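F420-reducing hydrogenase, subunit beta (Methanothermobacter marburgensis, PDB 4OMF) carries FAD and an iron-sulfur cluster and probably passes electrons from hydrogen on to coenzyme F420. Local coordinates at residues V61-D66 with Y92-L97. Residues are numbered along the deposited sequence; the frame is centred on the assembly and turned at random.
Sequences VAMSSD and YGIEKL
Val61 stacks its CB over one face of the Tyr92 ring, a CH-pi contact that packs strand 56-62, at one edge of the chain's mixed sheet, against the loop following helix 85-89. Traced outward, the valine shows how one small side chain serves two partners. CB stands 3.9 Å from the centroid of the Tyr92 ring, only 11° off the ring normal. From there the branches part: CG2 spreads over the same face towards Tyr92 CE2, while CG1, anti to the backbone N (chi1 180°), meets Ile94 CD1 tip to tip at 3.5 Å and also lies 3.9 Å from Tyr92 CD1. Met63, two residues on, comes to the edge of the ring rather than its face; SD lies 3.8 Å from Tyr92 CD1, a Met-aromatic contact, and also touches Ile94 CD1. An alanine in place of Tyr92 would be likely to leave Val61 without its aromatic cover and the Met63 sulfur without its ring edge. Apolar side chains of another protein chain pack on Met63 and Ile94, placing this joint at a subunit interface. At the far end of the phenol, one water bridges the strand and the loop, accepting from Val61 N at 2.8 Å and hydrogen-bonding Tyr92 OH at 2.8 Å.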
loop_
_atom_site.group_PDB
_atom_site.type_symbol
_atom_site.label_atom_id
_atom_site.label_comp_id
_atom_site.label_asym_id
_atom_site.label_seq_id
_atom_site.Cartn_x
_atom_site.Cartn_y
_atom_site.Cartn_z
ATOM N N VAL C 61 -5.525 -12.560 26.000
ATOM C CA VAL C 61 -6.158 -13.869 26.195
ATOM C C VAL C 61 -5.921 -14.320 27.627
ATOM O O VAL C 61 -4.790 -14.592 28.003
ATOM C CB VAL C 61 -5.590 -14.935 25.214
ATOM C CG1 VAL C 61 -6.253 -16.290 25.423
ATOM C CG2 VAL C 61 -5.737 -14.470 23.768
ATOM N N ALA C 62 -6.972 -14.362 28.436
ATOM C CA ALA C 62 -6.824 -14.745 29.836
ATOM C C ALA C 62 -7.046 -16.231 29.958
ATOM O O ALA C 62 -8.027 -16.744 29.422
ATOM C CB ALA C 62 -7.830 -13.970 30.737
ATOM N N MET C 63 -6.168 -16.920 30.677
ATOM C CA MET C 63 -6.290 -18.365 30.833
ATOM C C MET C 63 -6.272 -18.775 32.310
ATOM O O MET C 63 -6.121 -19.956 32.637
ATOM C CB MET C 63 -5.182 -19.068 30.046
ATOM C CG MET C 63 -5.401 -18.911 28.561
ATOM S SD MET C 63 -4.300 -19.824 27.475
ATOM C CE MET C 63 -4.617 -21.559 27.882
ATOM N N SER C 64 -6.436 -17.789 33.194
ATOM C CA SER C 64 -6.582 -18.034 34.631
ATOM C C SER C 64 -7.573 -17.040 35.248
ATOM O O SER C 64 -7.863 -15.995 34.656
ATOM C CB SER C 64 -5.229 -17.930 35.347
ATOM O OG SER C 64 -4.777 -16.582 35.362
ATOM N N SER C 65 -8.091 -17.374 36.427
ATOM C CA SER C 65 -8.982 -16.470 37.159
ATOM C C SER C 65 -8.284 -15.174 37.515
ATOM O O SER C 65 -8.897 -14.105 37.472
ATOM C CB SER C 65 -9.493 -17.138 38.432
ATOM O OG SER C 65 -8.406 -17.682 39.156
ATOM N N ASP C 66 -7.006 -15.272 37.896
ATOM C CA ASP C 66 -6.210 -14.077 38.185
ATOM C C ASP C 66 -6.186 -13.112 36.997
ATOM O O ASP C 66 -6.326 -11.903 37.178
ATOM C CB ASP C 66 -4.775 -14.451 38.567
ATOM C CG ASP C 66 -4.640 -14.868 40.025
ATOM O OD1 ASP C 66 -5.638 -14.796 40.781
ATOM O OD2 ASP C 66 -3.518 -15.256 40.415
ATOM N N TYR C 92 -2.348 -20.117 21.236
ATOM C CA TYR C 92 -2.771 -20.377 22.629
ATOM C C TYR C 92 -3.417 -21.763 22.777
ATOM O O TYR C 92 -3.543 -22.281 23.902
ATOM C CB TYR C 92 -3.730 -19.301 23.136
ATOM C CG TYR C 92 -3.046 -17.990 23.471
ATOM C CD1 TYR C 92 -2.632 -17.716 24.772
ATOM C CD2 TYR C 92 -2.818 -17.032 22.492
ATOM C CE1 TYR C 92 -1.998 -16.512 25.086
ATOM C CE2 TYR C 92 -2.194 -15.824 22.800
ATOM C CZ TYR C 92 -1.789 -15.580 24.096
ATOM O OH TYR C 92 -1.175 -14.387 24.390
ATOM N N GLY C 93 -3.817 -22.357 21.652
ATOM C CA GLY C 93 -4.274 -23.749 21.637
ATOM C C GLY C 93 -5.726 -23.970 22.071
ATOM O O GLY C 93 -6.158 -25.114 22.261
ATOM N N ILE C 94 -6.484 -22.879 22.230
ATOM C CA ILE C 94 -7.819 -22.948 22.818
ATOM C C ILE C 94 -8.861 -23.465 21.822
ATOM O O ILE C 94 -8.911 -23.007 20.683
ATOM C CB ILE C 94 -8.242 -21.558 23.346
ATOM C CG1 ILE C 94 -7.357 -21.141 24.521
ATOM C CG2 ILE C 94 -9.752 -21.495 23.689
ATOM C CD1 ILE C 94 -7.359 -19.593 24.743
ATOM N N GLU C 95 -9.662 -24.440 22.242
ATOM C CA GLU C 95 -10.730 -24.960 21.386
ATOM C C GLU C 95 -12.120 -24.625 21.920
ATOM O O GLU C 95 -13.128 -24.856 21.239
ATOM C CB GLU C 95 -10.586 -26.474 21.207
ATOM C CG GLU C 95 -9.413 -26.778 20.262
ATOM C CD GLU C 95 -9.155 -28.269 20.064
ATOM O OE1 GLU C 95 -9.588 -29.085 20.912
ATOM O OE2 GLU C 95 -8.485 -28.607 19.056
ATOM N N LYS C 96 -12.153 -24.077 23.129
ATOM C CA LYS C 96 -13.391 -23.609 23.778
ATOM C C LYS C 96 -13.178 -22.195 24.294
ATOM O O LYS C 96 -12.579 -21.998 25.347
ATOM C CB LYS C 96 -13.787 -24.520 24.939
ATOM C CG LYS C 96 -14.223 -25.944 24.550
ATOM C CD LYS C 96 -14.116 -26.882 25.782
ATOM C CE LYS C 96 -15.053 -28.069 25.688
ATOM N NZ LYS C 96 -14.857 -28.812 24.411
ATOM N N LEU C 97 -13.663 -21.214 23.547
ATOM C CA LEU C 97 -13.288 -19.840 23.798
ATOM C C LEU C 97 -14.434 -19.008 24.367
ATOM O O LEU C 97 -15.582 -19.125 23.922
ATOM C CB LEU C 97 -12.785 -19.202 22.495
ATOM C CG LEU C 97 -12.211 -17.781 22.582
ATOM C CD1 LEU C 97 -11.051 -17.748 23.559
ATOM C CD2 LEU C 97 -11.772 -17.304 21.196
HETATM O O HOH W 1 -2.784 -12.334 25.355
#